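Secretory pathway GDP dissociation inhibitor (Saccharomyces cerevisiae, PDB 2BCG) regulates the GDP/GTP exchange of the Rab GTPase SEC4 by inhibiting GDP dissociation and extracts GDP-bound YPT7 from vacuolar membranes. Local coordinates at residues S232-L244 with V347-K359. Residues are numbered along the deposited sequence; the frame is centred on the assembly and turned at random. Where two conformers were deposited one is given.
Sequences SPYLYPMYGLGEL and VAIVSDAHNVCSK
A largely buried, mostly apolar and aromatic contact packs the strand and turn at Tyr236 to Gly240 against the end of strand 345-351 and the turn and loop after it, from Val350 to Val356. The ring of Tyr236 lies at its centre. It reaches across to Val350 because CG stands anti to the backbone N (chi1 -175°); Val350 CG1 sits almost exactly over the middle of one face, 3.8 Å from the centroid, while Pro237 CD lies against the opposite face. The ring's CD2 edge meets the face of His354 in a T-shaped stack, centroids 5.1 Å apart and planes perpendicular. Beyond it, Tyr236 OH approaches Val356 CG1 and hydrogen-bonds to Asp85. Replacing Tyr236 by alanine would remove the ring between Val350 and His354, and is likely to open a gap there and leave Asp85 without its hydroxyl partner.

A single backbone hydrogen bond, Tyr239 N to His354 O (2.8 Å), joins the type II turn from Pro237 to Gly240 to the loop. Around it, the bent chain of Met238 makes van der Waals contacts, CE 3.3 Å from both Ala353 O and Asn355 OD1 and SD oblique to the His354 ring. Asn355 lies alongside Tyr239, its CB in CH-pi contact with the ring face and its amide turned 50° from the ring.

Strand 234-237, which enters the experimentally defined YPT1-interaction region at Tyr236, is the middle strand of a small antiparallel sheet, between 91-92 and 112-114. The contact thus joins that sheet to the seven-stranded mixed sheet, where strand 345-351 runs between 330-334 and 362-369.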
loop_
_atom_site.group_PDB
_atom_site.type_symbol
_atom_site.label_atom_id
_atom_site.label_comp_id
_atom_site.label_asym_id
_atom_site.label_seq_id
_atom_site.Cartn_x
_atom_site.Cartn_y
_atom_site.Cartn_z
ATOM N N SER A 232 -15.647 7.047 10.883
ATOM C CA SER A 232 -15.938 5.789 10.223
ATOM C C SER A 232 -14.944 4.759 10.762
ATOM O O SER A 232 -13.972 5.100 11.432
ATOM C CB SER A 232 -15.755 5.904 8.693
ATOM O OG SER A 232 -14.362 5.808 8.382
ATOM N N PRO A 233 -15.171 3.495 10.426
ATOM C CA PRO A 233 -14.168 2.520 10.864
ATOM C C PRO A 233 -12.892 2.434 10.003
ATOM O O PRO A 233 -12.035 1.596 10.295
ATOM C CB PRO A 233 -14.935 1.216 10.775
ATOM C CG PRO A 233 -15.884 1.441 9.638
ATOM C CD PRO A 233 -16.282 2.861 9.697
ATOM N N TYR A 234 -12.762 3.285 8.980
ATOM C CA TYR A 234 -11.756 3.047 7.926
ATOM C C TYR A 234 -10.681 4.077 7.778
ATOM O O TYR A 234 -10.933 5.288 7.918
ATOM C CB TYR A 234 -12.443 2.975 6.564
ATOM C CG TYR A 234 -13.545 1.963 6.451
ATOM C CD1 TYR A 234 -13.290 0.615 6.688
ATOM C CD2 TYR A 234 -14.805 2.327 5.992
ATOM C CE1 TYR A 234 -14.290 -0.334 6.572
ATOM C CE2 TYR A 234 -15.815 1.385 5.861
ATOM C CZ TYR A 234 -15.555 0.044 6.136
ATOM O OH TYR A 234 -16.558 -0.893 5.974
ATOM N N LEU A 235 -9.512 3.580 7.375
ATOM C CA LEU A 235 -8.414 4.413 6.868
ATOM C C LEU A 235 -8.121 4.095 5.375
ATOM O O LEU A 235 -8.492 3.045 4.896
ATOM C CB LEU A 235 -7.147 4.147 7.688
ATOM C CG LEU A 235 -7.210 4.261 9.220
ATOM C CD1 LEU A 235 -5.877 3.867 9.857
ATOM C CD2 LEU A 235 -7.629 5.693 9.612
ATOM N N TYR A 236 -7.442 5.013 4.697
ATOM C CA TYR A 236 -7.069 4.822 3.291
ATOM C C TYR A 236 -5.689 5.475 3.074
ATOM O O TYR A 236 -5.450 6.562 3.575
ATOM C CB TYR A 236 -8.118 5.439 2.354
ATOM C CG TYR A 236 -7.836 5.174 0.884
ATOM C CD1 TYR A 236 -8.224 3.976 0.284
ATOM C CD2 TYR A 236 -7.135 6.117 0.105
ATOM C CE1 TYR A 236 -7.913 3.707 -1.047
ATOM C CE2 TYR A 236 -6.840 5.852 -1.226
ATOM C CZ TYR A 236 -7.215 4.652 -1.789
ATOM O OH TYR A 236 -6.903 4.450 -3.115
ATOM N N PRO A 237 -4.782 4.802 2.359
ATOM C CA PRO A 237 -3.443 5.382 2.141
ATOM C C PRO A 237 -3.398 6.526 1.131
ATOM O O PRO A 237 -3.971 6.437 0.029
ATOM C CB PRO A 237 -2.627 4.213 1.573
ATOM C CG PRO A 237 -3.641 3.342 0.905
ATOM C CD PRO A 237 -4.926 3.485 1.709
ATOM N N MET A 238 -2.644 7.567 1.477
ATOM C CA MET A 238 -2.316 8.618 0.523
ATOM C C MET A 238 -1.541 7.991 -0.644
ATOM O O MET A 238 -0.617 7.153 -0.446
ATOM C CB MET A 238 -1.444 9.690 1.205
ATOM C CG MET A 238 -2.110 10.426 2.348
ATOM S SD MET A 238 -3.604 11.297 1.829
ATOM C CE MET A 238 -2.845 12.526 0.750
ATOM N N TYR A 239 -1.933 8.411 -1.845
ATOM C CA TYR A 239 -1.415 7.919 -3.133
ATOM C C TYR A 239 -1.887 6.517 -3.537
ATOM O O TYR A 239 -1.449 5.991 -4.564
ATOM C CB TYR A 239 0.114 7.989 -3.229
ATOM C CG TYR A 239 0.709 9.346 -3.065
ATOM C CD1 TYR A 239 0.661 10.314 -4.086
ATOM C CD2 TYR A 239 1.322 9.677 -1.877
ATOM C CE1 TYR A 239 1.270 11.576 -3.906
ATOM C CE2 TYR A 239 1.935 10.895 -1.692
ATOM C CZ TYR A 239 1.884 11.839 -2.688
ATOM O OH TYR A 239 2.481 13.036 -2.460
ATOM N N GLY A 240 -2.843 5.985 -2.797
ATOM C CA GLY A 240 -3.514 4.782 -3.236
ATOM C C GLY A 240 -2.955 3.500 -2.638
ATOM O O GLY A 240 -1.883 3.476 -1.990
ATOM N N LEU A 241 -3.715 2.424 -2.848
ATOM C CA LEU A 241 -3.358 1.142 -2.247
ATOM C C LEU A 241 -1.992 0.622 -2.712
ATOM O O LEU A 241 -1.370 -0.169 -2.000
ATOM C CB LEU A 241 -4.462 0.114 -2.530
ATOM C CG LEU A 241 -5.817 0.422 -1.865
ATOM C CD1 LEU A 241 -6.846 -0.607 -2.315
ATOM C CD2 LEU A 241 -5.667 0.420 -0.351
ATOM N N GLY A 242 -1.541 1.027 -3.895
ATOM C CA GLY A 242 -0.234 0.583 -4.408
ATOM C C GLY A 242 0.927 0.964 -3.476
ATOM O O GLY A 242 1.997 0.357 -3.535
ATOM N N GLU A 243 0.742 1.969 -2.621
ATOM C CA GLU A 243 1.808 2.311 -1.679
ATOM C C GLU A 243 2.094 1.181 -0.679
ATOM O O GLU A 243 3.212 1.081 -0.152
ATOM C CB GLU A 243 1.456 3.572 -0.914
ATOM C CG GLU A 243 1.167 4.775 -1.811
ATOM C CD GLU A 243 2.337 5.097 -2.773
ATOM O OE1 GLU A 243 2.265 4.729 -3.985
ATOM O OE2 GLU A 243 3.322 5.716 -2.315
ATOM N N LEU A 244 1.071 0.388 -0.352
ATOM C CA LEU A 244 1.221 -0.666 0.662
ATOM C C LEU A 244 2.237 -1.742 0.218
ATOM O O LEU A 244 3.204 -1.997 0.951
ATOM C CB LEU A 244 -0.158 -1.264 1.031
ATOM C CG LEU A 244 -1.069 -0.262 1.757
ATOM C CD1 LEU A 244 -2.529 -0.783 1.692
ATOM C CD2 LEU A 244 -0.619 -0.032 3.218
ATOM N N VAL A 347 -19.630 0.486 -2.848
ATOM C CA VAL A 347 -18.949 1.551 -3.573
ATOM C C VAL A 347 -17.866 2.098 -2.649
ATOM O O VAL A 347 -18.082 2.297 -1.446
ATOM C CB VAL A 347 -19.896 2.679 -4.042
ATOM C CG1 VAL A 347 -19.201 3.540 -5.111
ATOM C CG2 VAL A 347 -21.218 2.109 -4.629
ATOM N N ALA A 348 -16.695 2.347 -3.222
ATOM C CA ALA A 348 -15.564 2.926 -2.504
ATOM C C ALA A 348 -15.236 4.203 -3.231
ATOM O O ALA A 348 -14.936 4.197 -4.431
ATOM C CB ALA A 348 -14.352 2.002 -2.527
ATOM N N ILE A 349 -15.313 5.306 -2.511
ATOM C CA ILE A 349 -15.094 6.618 -3.107
ATOM C C ILE A 349 -13.925 7.311 -2.419
ATOM O O ILE A 349 -13.876 7.379 -1.188
ATOM C CB ILE A 349 -16.373 7.480 -2.983
ATOM C CG1 ILE A 349 -17.494 6.867 -3.847
ATOM C CG2 ILE A 349 -16.143 8.942 -3.366
ATOM C CD1 ILE A 349 -18.767 6.559 -3.062
ATOM N N VAL A 350 -12.973 7.794 -3.232
ATOM C CA VAL A 350 -11.825 8.561 -2.757
ATOM C C VAL A 350 -11.634 9.689 -3.784
ATOM O O VAL A 350 -12.255 9.663 -4.872
ATOM C CB VAL A 350 -10.562 7.649 -2.586
ATOM C CG1 VAL A 350 -10.702 6.732 -1.357
ATOM C CG2 VAL A 350 -10.300 6.836 -3.896
ATOM N N SER A 351 -10.776 10.645 -3.488
ATOM C CA SER A 351 -10.696 11.797 -4.355
ATOM C C SER A 351 -9.311 12.446 -4.273
ATOM O O SER A 351 -8.362 11.837 -3.806
ATOM C CB SER A 351 -11.825 12.758 -3.995
ATOM O OG SER A 351 -11.652 13.264 -2.681
ATOM N N ASP A 352 -9.223 13.695 -4.716
ATOM C CA ASP A 352 -7.940 14.405 -4.721
ATOM C C ASP A 352 -7.359 14.513 -3.296
ATOM O O ASP A 352 -6.138 14.715 -3.132
ATOM C CB ASP A 352 -7.937 15.734 -5.558
ATOM C CG ASP A 352 -8.561 16.937 -4.821
ATOM O OD1 ASP A 352 -8.908 17.929 -5.515
ATOM O OD2 ASP A 352 -8.699 16.917 -3.592
ATOM N N ALA A 353 -8.209 14.376 -2.263
ATOM C CA ALA A 353 -7.758 14.459 -0.863
ATOM C C ALA A 353 -6.779 13.348 -0.490
ATOM O O ALA A 353 -6.044 13.448 0.495
ATOM C CB ALA A 353 -8.954 14.428 0.093
ATOM N N HIS A 354 -6.815 12.266 -1.269
ATOM C CA HIS A 354 -5.969 11.099 -1.032
ATOM C C HIS A 354 -4.916 10.977 -2.142
ATOM O O HIS A 354 -4.228 9.954 -2.195
ATOM C CB HIS A 354 -6.817 9.794 -0.777
ATOM C CG HIS A 354 -7.447 9.665 0.609
ATOM N ND1 HIS A 354 -8.748 10.038 0.880
ATOM C CD2 HIS A 354 -6.982 9.110 1.761
ATOM C CE1 HIS A 354 -9.047 9.757 2.137
ATOM N NE2 HIS A 354 -7.994 9.182 2.695
ATOM N N ASN A 355 -4.741 12.010 -2.976
ATOM C CA ASN A 355 -3.699 12.022 -4.033
ATOM C C ASN A 355 -3.834 10.879 -5.039
ATOM O O ASN A 355 -2.836 10.287 -5.473
ATOM C CB ASN A 355 -2.277 12.062 -3.426
ATOM C CG ASN A 355 -2.005 13.347 -2.637
ATOM O OD1 ASN A 355 -1.021 13.429 -1.869
ATOM N ND2 ASN A 355 -2.848 14.344 -2.822
ATOM N N VAL A 356 -5.076 10.537 -5.375
ATOM C CA VAL A 356 -5.308 9.458 -6.321
ATOM C C VAL A 356 -5.853 9.923 -7.658
ATOM O O VAL A 356 -5.922 9.141 -8.571
ATOM C CB VAL A 356 -6.236 8.377 -5.726
ATOM C CG1 VAL A 356 -5.501 7.651 -4.586
ATOM C CG2 VAL A 356 -7.559 9.009 -5.252
ATOM N N CYS A 357 -6.233 11.195 -7.762
ATOM C CA CYS A 357 -6.714 11.764 -9.020
ATOM C C CYS A 357 -6.414 13.255 -9.012
ATOM O O CYS A 357 -6.132 13.829 -7.961
ATOM C CB CYS A 357 -8.216 11.473 -9.246
ATOM S SG CYS A 357 -9.284 12.045 -7.927
ATOM N N SER A 358 -6.523 13.869 -10.173
ATOM C CA SER A 358 -6.282 15.294 -10.293
ATOM C C SER A 358 -7.415 16.087 -9.631
ATOM O O SER A 358 -8.541 15.584 -9.389
ATOM C CB SER A 358 -6.114 15.683 -11.775
ATOM O OG SER A 358 -7.328 15.453 -12.461
ATOM N N LYS A 359 -7.120 17.363 -9.386
ATOM C CA LYS A 359 -8.015 18.233 -8.653
ATOM C C LYS A 359 -9.446 18.231 -9.215
ATOM O O LYS A 359 -9.630 18.348 -10.436
ATOM C CB LYS A 359 -7.466 19.651 -8.728
ATOM C CG LYS A 359 -8.275 20.627 -7.926
ATOM C CD LYS A 359 -7.594 21.991 -7.898
ATOM C CE LYS A 359 -8.292 22.912 -6.897
ATOM N NZ LYS A 359 -8.191 22.413 -5.476
#